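Side-chain contacts in glycoside hydrolase family protein (Novosphingobium sp. PP1Y, PDB 6Q2F), which hydrolyses alpha-L-rhamnosidic bonds, probably releasing terminal L-rhamnose from rhamnosylated compounds: residues E109-F114 with K484-P489; A132-S137 with E477-M482; V57-M62 with R72-W77; T450-H453 with A459-L462. All coordinates share one frame; numbering follows the deposited sequence.

Interaction 1: E109-F114 with K484-P489; sequences EWKDAF and KDAAGP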
loop_
_atom_site.group_PDB
_atom_site.type_symbol
_atom_site.label_atom_id
_atom_site.label_comp_id
_atom_site.label_asym_id
_atom_site.label_seq_id
_atom_site.Cartn_x
_atom_site.Cartn_y
_atom_site.Cartn_z
ATOM N N GLU A 109 -26.451 -1.814 -23.197
ATOM C CA GLU A 109 -25.850 -3.135 -23.352
ATOM C C GLU A 109 -24.798 -3.400 -22.287
ATOM O O GLU A 109 -24.684 -4.530 -21.797
ATOM C CB GLU A 109 -25.247 -3.300 -24.744
ATOM C CG GLU A 109 -24.960 -4.776 -25.098
ATOM C CD GLU A 109 -24.721 -5.004 -26.587
ATOM O OE1 GLU A 109 -24.256 -6.107 -26.948
ATOM O OE2 GLU A 109 -24.997 -4.088 -27.391
ATOM N N TRP A 110 -24.022 -2.380 -21.921
ATOM C CA TRP A 110 -23.089 -2.518 -20.813
ATOM C C TRP A 110 -23.833 -2.802 -19.513
ATOM O O TRP A 110 -23.447 -3.694 -18.737
ATOM C CB TRP A 110 -22.237 -1.253 -20.678
ATOM C CG TRP A 110 -21.128 -1.379 -19.688
ATOM C CD1 TRP A 110 -19.815 -1.702 -19.953
ATOM C CD2 TRP A 110 -21.218 -1.204 -18.266
ATOM N NE1 TRP A 110 -19.094 -1.735 -18.782
ATOM C CE2 TRP A 110 -19.928 -1.432 -17.735
ATOM C CE3 TRP A 110 -22.259 -0.876 -17.395
ATOM C CZ2 TRP A 110 -19.652 -1.343 -16.358
ATOM C CZ3 TRP A 110 -21.983 -0.785 -16.008
ATOM C CH2 TRP A 110 -20.689 -1.015 -15.515
ATOM N N LYS A 111 -24.913 -2.057 -19.256
ATOM C CA LYS A 111 -25.623 -2.243 -17.996
ATOM C C LYS A 111 -26.244 -3.623 -17.925
ATOM O O LYS A 111 -26.243 -4.255 -16.860
ATOM C CB LYS A 111 -26.674 -1.142 -17.802
ATOM C CG LYS A 111 -26.050 0.233 -17.550
ATOM C CD LYS A 111 -27.069 1.311 -17.190
ATOM C CE LYS A 111 -28.179 1.484 -18.219
ATOM N NZ LYS A 111 -29.133 2.533 -17.716
ATOM N N ASP A 112 -26.754 -4.115 -19.050
ATOM C CA ASP A 112 -27.312 -5.459 -19.067
ATOM C C ASP A 112 -26.228 -6.506 -18.839
ATOM O O ASP A 112 -26.461 -7.504 -18.148
ATOM C CB ASP A 112 -28.037 -5.707 -20.385
ATOM C CG ASP A 112 -28.926 -6.929 -20.327
ATOM O OD1 ASP A 112 -29.746 -7.018 -19.376
ATOM O OD2 ASP A 112 -28.796 -7.800 -21.197
ATOM N N ALA A 113 -25.030 -6.280 -19.375
ATOM C CA ALA A 113 -23.919 -7.175 -19.067
ATOM C C ALA A 113 -23.612 -7.176 -17.574
ATOM O O ALA A 113 -23.461 -8.237 -16.968
ATOM C CB ALA A 113 -22.678 -6.779 -19.866
ATOM N N PHE A 114 -23.533 -6.002 -16.959
ATOM C CA PHE A 114 -23.208 -5.959 -15.539
ATOM C C PHE A 114 -24.315 -6.585 -14.706
ATOM O O PHE A 114 -24.039 -7.310 -13.740
ATOM C CB PHE A 114 -22.934 -4.529 -15.050
ATOM C CG PHE A 114 -22.473 -4.500 -13.621
ATOM C CD1 PHE A 114 -21.133 -4.674 -13.322
ATOM C CD2 PHE A 114 -23.380 -4.389 -12.577
ATOM C CE1 PHE A 114 -20.693 -4.702 -12.001
ATOM C CE2 PHE A 114 -22.945 -4.407 -11.249
ATOM C CZ PHE A 114 -21.600 -4.568 -10.966
ATOM N N LYS A 484 -27.349 0.527 -8.786
ATOM C CA LYS A 484 -28.695 0.012 -8.547
ATOM C C LYS A 484 -29.548 0.092 -9.801
ATOM O O LYS A 484 -30.397 -0.777 -10.041
ATOM C CB LYS A 484 -29.356 0.785 -7.402
ATOM C CG LYS A 484 -28.823 0.381 -6.030
ATOM C CD LYS A 484 -29.048 1.457 -5.014
ATOM C CE LYS A 484 -30.432 1.426 -4.409
ATOM N NZ LYS A 484 -30.392 2.029 -3.012
ATOM N N ASP A 485 -29.362 1.131 -10.604
ATOM C CA ASP A 485 -30.068 1.165 -11.872
ATOM C C ASP A 485 -29.518 0.111 -12.825
ATOM O O ASP A 485 -30.285 -0.612 -13.474
ATOM C CB ASP A 485 -29.980 2.559 -12.471
ATOM C CG ASP A 485 -30.377 2.578 -13.923
ATOM O OD1 ASP A 485 -31.593 2.527 -14.203
ATOM O OD2 ASP A 485 -29.468 2.654 -14.778
ATOM N N ALA A 486 -28.194 -0.019 -12.893
ATOM C CA ALA A 486 -27.596 -0.985 -13.819
ATOM C C ALA A 486 -27.933 -2.422 -13.427
ATOM O O ALA A 486 -28.477 -3.186 -14.233
ATOM C CB ALA A 486 -26.079 -0.793 -13.870
ATOM N N ALA A 487 -27.615 -2.809 -12.190
ATOM C CA ALA A 487 -27.799 -4.187 -11.752
ATOM C C ALA A 487 -29.228 -4.484 -11.331
ATOM O O ALA A 487 -29.608 -5.657 -11.263
ATOM C CB ALA A 487 -26.842 -4.504 -10.586
ATOM N N GLY A 488 -30.030 -3.451 -11.073
ATOM C CA GLY A 488 -31.295 -3.603 -10.387
ATOM C C GLY A 488 -31.069 -3.470 -8.895
ATOM O O GLY A 488 -30.059 -3.944 -8.368
ATOM N N PRO A 489 -31.995 -2.817 -8.180
ATOM C CA PRO A 489 -31.781 -2.596 -6.735
ATOM C C PRO A 489 -31.773 -3.885 -5.930
ATOM O O PRO A 489 -31.163 -3.921 -4.859
ATOM C CB PRO A 489 -32.950 -1.681 -6.318
ATOM C CG PRO A 489 -33.649 -1.277 -7.654
ATOM C CD PRO A 489 -33.308 -2.352 -8.636
#
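The aliphatic part of the Lys111 side chain lies across the methyl group of Ala486, with Lys111 CG 3.8 Å from Ala486 CB. Here the backbones approach closely, Lys111 CA and Ala486 CA being 4.8 Å apart, and the Lys111 chain runs directly over the alanine methyl. A bend at the third torsion (chi3 -56°) then turns the Lys111 amine toward Asp485, where NZ donates to OD2 at 3.0 Å. The carboxylate is met on its syn side, that of its other oxygen. Deeper in, Phe114 uses its ring edge: Ala487 CB sits close to the ring plane, 4.0 Å from Phe114 CE2. Tyr483 meets the same phenylalanine edge-to-face, and Leu128 and Ile130 of strand 127-131 also touch it. The pairing joins helix 108-124 to the C-terminal end of helix 469-487, two neighbouring outer helices of the (beta/alpha)8 barrel. Arg115 also reaches this helix end, donating from NE to Ala486 O. The contact thus grades from hydrocarbon inside to charge outside: the exposed Asp485 pairs with Lys111 at the surface, while alanine methyls and the Phe114 ring edge make up the buried part.

Interaction 2: A132-S137 with E477-M482; sequences ASPGWS and EHYIGM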
loop_
_atom_site.group_PDB
_atom_site.type_symbol
_atom_site.label_atom_id
_atom_site.label_comp_id
_atom_site.label_asym_id
_atom_site.label_seq_id
_atom_site.Cartn_x
_atom_site.Cartn_y
_atom_site.Cartn_z
ATOM N N ALA A 132 -14.981 2.113 -6.210
ATOM C CA ALA A 132 -15.728 3.280 -5.742
ATOM C C ALA A 132 -15.804 4.399 -6.782
ATOM O O ALA A 132 -16.253 5.496 -6.457
ATOM C CB ALA A 132 -15.120 3.800 -4.430
ATOM N N SER A 133 -15.384 4.153 -8.019
ATOM C CA SER A 133 -15.450 5.156 -9.074
ATOM C C SER A 133 -15.396 4.437 -10.413
ATOM O O SER A 133 -14.892 3.314 -10.494
ATOM C CB SER A 133 -14.288 6.161 -8.972
ATOM O OG SER A 133 -13.085 5.552 -9.448
ATOM N N PRO A 134 -15.910 5.045 -11.480
ATOM C CA PRO A 134 -15.635 4.502 -12.813
ATOM C C PRO A 134 -14.128 4.378 -12.972
ATOM O O PRO A 134 -13.363 5.225 -12.485
ATOM C CB PRO A 134 -16.228 5.547 -13.763
ATOM C CG PRO A 134 -17.261 6.274 -12.920
ATOM C CD PRO A 134 -16.712 6.280 -11.527
ATOM N N GLY A 135 -13.696 3.313 -13.639
ATOM C CA GLY A 135 -12.285 2.969 -13.646
ATOM C C GLY A 135 -11.975 2.166 -12.407
ATOM O O GLY A 135 -12.699 1.225 -12.087
ATOM N N TRP A 136 -10.953 2.557 -11.699
ATOM C CA TRP A 136 -10.632 1.854 -10.491
ATOM C C TRP A 136 -10.348 2.700 -9.308
ATOM O O TRP A 136 -10.447 2.232 -8.215
ATOM C CB TRP A 136 -9.481 0.892 -10.661
ATOM C CG TRP A 136 -8.232 1.408 -11.233
ATOM C CD1 TRP A 136 -7.503 2.448 -10.814
ATOM C CD2 TRP A 136 -7.538 0.849 -12.323
ATOM N NE1 TRP A 136 -6.402 2.581 -11.573
ATOM C CE2 TRP A 136 -6.407 1.611 -12.523
ATOM C CE3 TRP A 136 -7.784 -0.215 -13.169
ATOM C CZ2 TRP A 136 -5.503 1.322 -13.513
ATOM C CZ3 TRP A 136 -6.908 -0.479 -14.132
ATOM C CH2 TRP A 136 -5.783 0.278 -14.308
ATOM N N SER A 137 -10.079 3.980 -9.477
ATOM C CA SER A 137 -9.851 4.875 -8.355
ATOM C C SER A 137 -10.063 6.350 -8.711
ATOM O O SER A 137 -9.929 6.703 -9.821
ATOM C CB SER A 137 -8.478 4.661 -7.755
ATOM O OG SER A 137 -7.510 5.372 -8.427
ATOM N N GLU A 477 -23.544 8.372 -2.951
ATOM C CA GLU A 477 -24.949 8.002 -3.086
ATOM C C GLU A 477 -25.360 7.998 -4.549
ATOM O O GLU A 477 -26.059 7.085 -5.002
ATOM C CB GLU A 477 -25.848 8.936 -2.266
ATOM C CG GLU A 477 -25.716 8.661 -0.749
ATOM C CD GLU A 477 -26.596 9.550 0.118
ATOM O OE1 GLU A 477 -27.052 10.613 -0.362
ATOM O OE2 GLU A 477 -26.820 9.169 1.289
ATOM N N HIS A 478 -24.905 8.991 -5.310
ATOM C CA HIS A 478 -25.196 9.014 -6.735
ATOM C C HIS A 478 -24.559 7.816 -7.423
ATOM O O HIS A 478 -25.195 7.144 -8.241
ATOM C CB HIS A 478 -24.687 10.311 -7.362
ATOM C CG HIS A 478 -25.063 10.456 -8.801
ATOM N ND1 HIS A 478 -24.277 9.976 -9.830
ATOM C CD2 HIS A 478 -26.165 10.982 -9.381
ATOM C CE1 HIS A 478 -24.875 10.220 -10.982
ATOM N NE2 HIS A 478 -26.020 10.831 -10.738
ATOM N N TYR A 479 -23.298 7.526 -7.087
ATOM C CA TYR A 479 -22.591 6.442 -7.754
ATOM C C TYR A 479 -23.288 5.117 -7.502
ATOM O O TYR A 479 -23.517 4.331 -8.428
ATOM C CB TYR A 479 -21.156 6.393 -7.254
ATOM C CG TYR A 479 -20.326 5.276 -7.845
ATOM C CD1 TYR A 479 -19.967 5.283 -9.184
ATOM C CD2 TYR A 479 -19.867 4.235 -7.052
ATOM C CE1 TYR A 479 -19.172 4.272 -9.722
ATOM C CE2 TYR A 479 -19.072 3.212 -7.574
ATOM C CZ TYR A 479 -18.732 3.238 -8.917
ATOM O OH TYR A 479 -17.956 2.232 -9.435
ATOM N N ILE A 480 -23.647 4.859 -6.243
ATOM C CA ILE A 480 -24.359 3.634 -5.905
ATOM C C ILE A 480 -25.703 3.579 -6.628
ATOM O O ILE A 480 -26.118 2.519 -7.114
ATOM C CB ILE A 480 -24.500 3.531 -4.379
ATOM C CG1 ILE A 480 -23.114 3.245 -3.777
ATOM C CG2 ILE A 480 -25.516 2.446 -3.988
ATOM C CD1 ILE A 480 -23.074 3.220 -2.256
ATOM N N GLY A 481 -26.377 4.730 -6.747
ATOM C CA GLY A 481 -27.601 4.794 -7.543
ATOM C C GLY A 481 -27.418 4.322 -8.977
ATOM O O GLY A 481 -28.294 3.660 -9.534
HETATM N N MSE A 482 -26.300 4.665 -9.600
HETATM C CA MSE A 482 -26.037 4.206 -10.952
HETATM C C MSE A 482 -25.969 2.684 -11.022
HETATM O O MSE A 482 -26.484 2.092 -11.968
HETATM C CB MSE A 482 -24.724 4.801 -11.483
HETATM C CG MSE A 482 -24.803 6.305 -11.787
HETATM SE SE MSE A 482 -23.038 7.120 -11.847
HETATM C CE MSE A 482 -22.058 5.670 -12.742
#
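Pro134 O accepts from two side chains, Ser133 OG at 3.1 Å and the amide nitrogen of Asn452, while the ring of the same proline rests against Tyr479. The serine donor stands above the carbonyl plane, 52° out of it. On the other side of the contact, Tyr479 reaches from helix 469-487 with CG anti to its backbone N (chi1 178°), which carries the ring toward the loop. Pro134 CD comes to 3.7 Å from Tyr479 CE1, meeting the ring at a slant. Along the other long side of the phenol, Tyr479 CE2 lies 3.6 Å from Ala132 C, and Ala132 O stands over one ring face, displaced toward the rim. The loop leaves the end of barrel strand 127-131, so the tyrosine packs helix 469-487 against the chain just beyond a strand of the (beta/alpha)8 barrel. A few residues on, a classic beta bulge sets Trp136 and Ser137 opposite the single residue His453. The Tyr479 hydroxyl is hydrogen-bonded to Ala131 O, the last carbonyl of the strand.

Interaction 3: V57-M62 with R72-W77; sequences VWWHWM and RKDLEW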
loop_
_atom_site.group_PDB
_atom_site.type_symbol
_atom_site.label_atom_id
_atom_site.label_comp_id
_atom_site.label_asym_id
_atom_site.label_seq_id
_atom_site.Cartn_x
_atom_site.Cartn_y
_atom_site.Cartn_z
ATOM N N VAL A 57 -10.711 -12.532 -6.644
ATOM C CA VAL A 57 -9.874 -12.034 -7.733
ATOM C C VAL A 57 -10.370 -10.659 -8.169
ATOM O O VAL A 57 -11.553 -10.332 -8.068
ATOM C CB VAL A 57 -9.842 -12.992 -8.949
ATOM C CG1 VAL A 57 -9.382 -14.386 -8.511
ATOM C CG2 VAL A 57 -11.195 -13.027 -9.625
ATOM N N TRP A 58 -9.448 -9.846 -8.649
ATOM C CA TRP A 58 -9.826 -8.686 -9.420
ATOM C C TRP A 58 -10.187 -9.142 -10.832
ATOM O O TRP A 58 -9.617 -10.101 -11.369
ATOM C CB TRP A 58 -8.693 -7.655 -9.440
ATOM C CG TRP A 58 -8.687 -6.814 -8.190
ATOM C CD1 TRP A 58 -9.460 -7.002 -7.081
ATOM C CD2 TRP A 58 -7.910 -5.635 -7.942
ATOM N NE1 TRP A 58 -9.200 -6.024 -6.153
ATOM C CE2 TRP A 58 -8.261 -5.170 -6.659
ATOM C CE3 TRP A 58 -6.972 -4.915 -8.688
ATOM C CZ2 TRP A 58 -7.682 -4.037 -6.090
ATOM C CZ3 TRP A 58 -6.398 -3.785 -8.124
ATOM C CH2 TRP A 58 -6.763 -3.352 -6.844
ATOM N N TRP A 59 -11.162 -8.458 -11.429
ATOM C CA TRP A 59 -11.809 -8.938 -12.660
ATOM C C TRP A 59 -12.027 -7.741 -13.587
ATOM O O TRP A 59 -13.116 -7.168 -13.660
ATOM C CB TRP A 59 -13.108 -9.649 -12.307
ATOM C CG TRP A 59 -13.847 -10.305 -13.423
ATOM C CD1 TRP A 59 -13.365 -11.235 -14.324
ATOM C CD2 TRP A 59 -15.243 -10.181 -13.683
ATOM N NE1 TRP A 59 -14.387 -11.653 -15.151
ATOM C CE2 TRP A 59 -15.546 -11.018 -14.777
ATOM C CE3 TRP A 59 -16.265 -9.422 -13.112
ATOM C CZ2 TRP A 59 -16.827 -11.117 -15.303
ATOM C CZ3 TRP A 59 -17.534 -9.506 -13.647
ATOM C CH2 TRP A 59 -17.807 -10.356 -14.726
ATOM N N HIS A 60 -10.971 -7.361 -14.295
ATOM C CA HIS A 60 -10.996 -6.158 -15.115
ATOM C C HIS A 60 -11.722 -6.410 -16.429
ATOM O O HIS A 60 -11.449 -7.390 -17.119
ATOM C CB HIS A 60 -9.577 -5.676 -15.404
ATOM C CG HIS A 60 -8.863 -5.131 -14.205
ATOM N ND1 HIS A 60 -8.192 -5.935 -13.309
ATOM C CD2 HIS A 60 -8.695 -3.858 -13.774
ATOM C CE1 HIS A 60 -7.654 -5.180 -12.366
ATOM N NE2 HIS A 60 -7.945 -3.917 -12.625
ATOM N N TRP A 61 -12.644 -5.519 -16.771
ATOM C CA TRP A 61 -13.252 -5.477 -18.094
ATOM C C TRP A 61 -12.410 -4.545 -18.960
ATOM O O TRP A 61 -12.395 -3.335 -18.736
ATOM C CB TRP A 61 -14.696 -4.981 -18.008
ATOM C CG TRP A 61 -15.667 -5.970 -17.443
ATOM C CD1 TRP A 61 -15.388 -7.186 -16.917
ATOM C CD2 TRP A 61 -17.087 -5.804 -17.352
ATOM N NE1 TRP A 61 -16.544 -7.801 -16.496
ATOM C CE2 TRP A 61 -17.603 -6.966 -16.760
ATOM C CE3 TRP A 61 -17.971 -4.767 -17.700
ATOM C CZ2 TRP A 61 -18.973 -7.145 -16.535
ATOM C CZ3 TRP A 61 -19.312 -4.952 -17.490
ATOM C CH2 TRP A 61 -19.804 -6.134 -16.905
HETATM N N MSE A 62 -11.699 -5.107 -19.935
HETATM C CA MSE A 62 -10.692 -4.357 -20.670
HETATM C C MSE A 62 -11.281 -3.578 -21.862
HETATM O O MSE A 62 -11.525 -4.157 -22.914
HETATM C CB MSE A 62 -9.584 -5.298 -21.172
HETATM C CG MSE A 62 -8.738 -5.988 -20.091
HETATM SE SE MSE A 62 -8.158 -4.794 -18.672
HETATM C CE MSE A 62 -7.172 -3.603 -19.863
ATOM N N ARG A 72 -20.350 -15.511 -18.001
ATOM C CA ARG A 72 -20.783 -16.778 -17.434
ATOM C C ARG A 72 -19.638 -17.777 -17.375
ATOM O O ARG A 72 -19.443 -18.434 -16.345
ATOM C CB ARG A 72 -21.946 -17.337 -18.245
ATOM C CG ARG A 72 -22.210 -18.831 -18.020
ATOM C CD ARG A 72 -23.643 -19.162 -18.481
ATOM N NE ARG A 72 -24.622 -18.630 -17.532
ATOM C CZ ARG A 72 -25.912 -18.455 -17.788
ATOM N NH1 ARG A 72 -26.410 -18.736 -18.987
ATOM N NH2 ARG A 72 -26.702 -17.987 -16.839
ATOM N N LYS A 73 -18.878 -17.918 -18.476
ATOM C CA LYS A 73 -17.769 -18.866 -18.484
ATOM C C LYS A 73 -16.673 -18.450 -17.504
ATOM O O LYS A 73 -16.049 -19.308 -16.869
ATOM C CB LYS A 73 -17.208 -19.015 -19.894
ATOM C CG LYS A 73 -18.187 -19.656 -20.876
ATOM C CD LYS A 73 -17.800 -19.345 -22.323
ATOM C CE LYS A 73 -18.643 -20.142 -23.306
ATOM N NZ LYS A 73 -18.255 -19.818 -24.726
ATOM N N ASP A 74 -16.414 -17.142 -17.378
ATOM C CA ASP A 74 -15.515 -16.669 -16.321
ATOM C C ASP A 74 -15.992 -17.123 -14.952
ATOM O O ASP A 74 -15.218 -17.686 -14.164
ATOM C CB ASP A 74 -15.422 -15.148 -16.327
ATOM C CG ASP A 74 -14.570 -14.606 -17.453
ATOM O OD1 ASP A 74 -13.995 -15.403 -18.222
ATOM O OD2 ASP A 74 -14.469 -13.364 -17.543
ATOM N N LEU A 75 -17.260 -16.851 -14.629
ATOM C CA LEU A 75 -17.703 -17.104 -13.263
ATOM C C LEU A 75 -17.892 -18.595 -13.014
ATOM O O LEU A 75 -17.691 -19.062 -11.887
ATOM C CB LEU A 75 -18.977 -16.317 -12.966
ATOM C CG LEU A 75 -18.758 -14.894 -12.428
ATOM C CD1 LEU A 75 -17.962 -14.030 -13.402
ATOM C CD2 LEU A 75 -20.086 -14.233 -12.077
ATOM N N GLU A 76 -18.232 -19.361 -14.051
ATOM C CA GLU A 76 -18.274 -20.809 -13.889
ATOM C C GLU A 76 -16.872 -21.378 -13.693
ATOM O O GLU A 76 -16.696 -22.343 -12.940
ATOM C CB GLU A 76 -18.958 -21.473 -15.091
ATOM C CG GLU A 76 -20.477 -21.227 -15.167
ATOM C CD GLU A 76 -21.064 -21.693 -16.481
ATOM O OE1 GLU A 76 -22.279 -21.973 -16.514
ATOM O OE2 GLU A 76 -20.312 -21.786 -17.467
ATOM N N TRP A 77 -15.861 -20.811 -14.369
ATOM C CA TRP A 77 -14.484 -21.234 -14.120
ATOM C C TRP A 77 -14.085 -20.984 -12.666
ATOM O O TRP A 77 -13.487 -21.845 -12.015
ATOM C CB TRP A 77 -13.515 -20.525 -15.066
ATOM C CG TRP A 77 -12.083 -20.777 -14.669
ATOM C CD1 TRP A 77 -11.390 -21.944 -14.806
ATOM C CD2 TRP A 77 -11.184 -19.858 -14.025
ATOM N NE1 TRP A 77 -10.113 -21.808 -14.297
ATOM C CE2 TRP A 77 -9.964 -20.535 -13.817
ATOM C CE3 TRP A 77 -11.294 -18.539 -13.610
ATOM C CZ2 TRP A 77 -8.860 -19.924 -13.216
ATOM C CZ3 TRP A 77 -10.195 -17.931 -13.009
ATOM C CH2 TRP A 77 -8.997 -18.619 -12.820
#
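Trp59 presents its indole to helix 68-81 in two ways at once, its N-H edge to Asp74 and a flat face to Leu75. The edge bond runs from Trp59 NE1 to Asp74 OD2, 2.9 Å long and nearly straight (167° at the hydrogen), with the oxygen almost exactly in the indole plane. The carboxylate is turned steeply against the ring, the two planes 77° apart. OD2 is met on its anti side, somewhat out of the carboxylate plane. Leu75 crosses the indole at about a right angle and lays one methyl on it: Leu75 CD1 is 4.1 Å from the centroid of the six-membered ring, a CH-pi contact, and 3.7 Å from Trp59 CZ2. The opposite face of the same ring carries Trp61 NE1, 3.3 Å above the plane of Trp59 and displaced toward the rim, so the indole is sandwiched between the leucine methyl and the edge of a second tryptophan. Trp59 extends from the strand toward the helix because its first torsion (chi1 -175°) holds CG opposite the main-chain nitrogen. Strand 56-62 and helix 68-81 are the first two elements of a beta-alpha-beta crossover completed by strand 85-91, whose Leu86 touches both Trp59 and Leu75. Asp74 is held from several directions: OD2 also accepts from His682 ND1 and Val683 N, and OD1 forms a salt bridge with Arg703. A buried carboxylate with this many donors is probably ionised, its charge stabilised by N-H groups of the indole, histidine and backbone and balanced by Arg703.

Interaction 4: T450-H453 with A459-L462; sequences TTNH and ATGL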
loop_
_atom_site.group_PDB
_atom_site.type_symbol
_atom_site.label_atom_id
_atom_site.label_comp_id
_atom_site.label_asym_id
_atom_site.label_seq_id
_atom_site.Cartn_x
_atom_site.Cartn_y
_atom_site.Cartn_z
ATOM N N THR A 450 -7.873 17.134 -10.542
ATOM C CA THR A 450 -7.633 15.711 -10.717
ATOM C C THR A 450 -8.949 14.948 -10.832
ATOM O O THR A 450 -9.999 15.358 -10.335
ATOM C CB THR A 450 -6.790 15.133 -9.577
ATOM O OG1 THR A 450 -7.371 15.492 -8.325
ATOM C CG2 THR A 450 -5.367 15.693 -9.662
ATOM N N THR A 451 -8.836 13.768 -11.423
ATOM C CA THR A 451 -9.912 13.064 -12.084
ATOM C C THR A 451 -9.824 11.585 -11.683
ATOM O O THR A 451 -8.764 11.105 -11.282
ATOM C CB THR A 451 -9.723 13.322 -13.589
ATOM O OG1 THR A 451 -8.441 12.860 -14.067
ATOM C CG2 THR A 451 -10.008 14.707 -13.939
ATOM N N ASN A 452 -10.940 10.857 -11.734
ATOM C CA ASN A 452 -10.849 9.404 -11.579
ATOM C C ASN A 452 -10.225 8.797 -12.842
ATOM O O ASN A 452 -10.298 9.385 -13.918
ATOM C CB ASN A 452 -12.231 8.784 -11.349
ATOM C CG ASN A 452 -13.212 9.128 -12.481
ATOM O OD1 ASN A 452 -13.401 10.298 -12.795
ATOM N ND2 ASN A 452 -13.803 8.104 -13.117
ATOM N N HIS A 453 -9.604 7.615 -12.696
ATOM C CA HIS A 453 -8.999 6.861 -13.819
ATOM C C HIS A 453 -9.180 5.349 -13.628
ATOM O O HIS A 453 -9.371 4.896 -12.496
ATOM C CB HIS A 453 -7.495 7.124 -13.942
ATOM C CG HIS A 453 -7.115 8.566 -14.023
ATOM N ND1 HIS A 453 -7.035 9.247 -15.220
ATOM C CD2 HIS A 453 -6.761 9.451 -13.057
ATOM C CE1 HIS A 453 -6.662 10.493 -14.989
ATOM N NE2 HIS A 453 -6.484 10.643 -13.688
ATOM N N ALA A 459 -17.406 9.284 -18.385
ATOM C CA ALA A 459 -17.449 8.772 -17.023
ATOM C C ALA A 459 -16.256 9.261 -16.222
ATOM O O ALA A 459 -15.904 8.666 -15.198
ATOM C CB ALA A 459 -17.493 7.242 -17.032
ATOM N N THR A 460 -15.602 10.304 -16.717
ATOM C CA THR A 460 -14.412 10.894 -16.123
ATOM C C THR A 460 -14.771 12.284 -15.633
ATOM O O THR A 460 -15.386 13.056 -16.374
ATOM C CB THR A 460 -13.276 10.987 -17.151
ATOM O OG1 THR A 460 -12.800 9.677 -17.457
ATOM C CG2 THR A 460 -12.126 11.808 -16.607
ATOM N N GLY A 461 -14.397 12.597 -14.401
ATOM C CA GLY A 461 -14.641 13.925 -13.871
ATOM C C GLY A 461 -13.933 14.087 -12.544
ATOM O O GLY A 461 -13.183 13.218 -12.107
ATOM N N LEU A 462 -14.201 15.208 -11.894
ATOM C CA LEU A 462 -13.423 15.595 -10.725
ATOM C C LEU A 462 -13.480 14.549 -9.616
ATOM O O LEU A 462 -14.546 14.020 -9.290
ATOM C CB LEU A 462 -13.932 16.932 -10.195
ATOM C CG LEU A 462 -13.771 18.078 -11.189
ATOM C CD1 LEU A 462 -14.470 19.332 -10.648
ATOM C CD2 LEU A 462 -12.280 18.348 -11.418
HETATM O O HOH W 1 -10.485 8.379 -16.407
#
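Asn452 applies its side-chain amide to the backbone of residues 459-462 like an extra peptide group. Its OD1 takes the Gly461 N-H at 3.0 Å (167° at the hydrogen), in the plane of the side-chain carbonyl. Its ND2 donates an N-H to Ala459 O, also at 3.0 Å and nearly straight at 171°, with that oxygen close to the amide plane; its other N-H is turned to the 132-137 loop, so both amide ends are engaged. The side chain folds back over its own residue, CG lying between the backbone N and the carbonyl carbon (chi1 57°), and this brings OD1 beside Gly461 while the backbone N of Asn452 donates to Gly461 O at 3.3 Å. Two acceptors, Asn452 OD1 and Gly461 O, thus lie 3.0 Å apart without a hydrogen bond, a crowding probably offset by the N-H groups of Gly461 and Asn452 beside them. Gly461 O has further company in Thr451 CA, a CA-H...O contact of 3.3 Å; the matching contact, Leu462 CA to Thr450 O, is 3.5 Å. Thr451 and Leu462 form a single bridge between two segments running in nearly opposite directions. A water donates to both Asn452 O (2.7 Å) and Thr460 OG1 (2.9 Å). The Thr460 hydroxyl is also bonded to Pro456 O, and Thr450 OG1 to Val507 O. The two short segments fold back on each other within the loop from strand 436-447, of a four-stranded antiparallel sheet, to barrel helix 469-487, and lie against the loop that follows barrel strand 127-131.

In the fold
All four contacts belong to the barrel domain or the loops attached to it. Interactions 2 and 3 involve buried residues throughout, whereas interaction 1 runs from buried to exposed and interaction 4 is partly buried. Interactions 1 and 2 share helix 469-487, their centres about 13 Å apart, one binding it to the neighbouring barrel helix 108-124, the other to the loop just after strand 127-131. Interaction 3 fastens a strand to its own crossover helix, and Trp61 carries its packing on to Trp110 and Phe114 of interaction 1. Chemistry follows place: a salt bridge at the surface, aromatic packing and a buried carboxylate inside, and side-chain amide hydrogen bonds where 450-453 folds against 459-462.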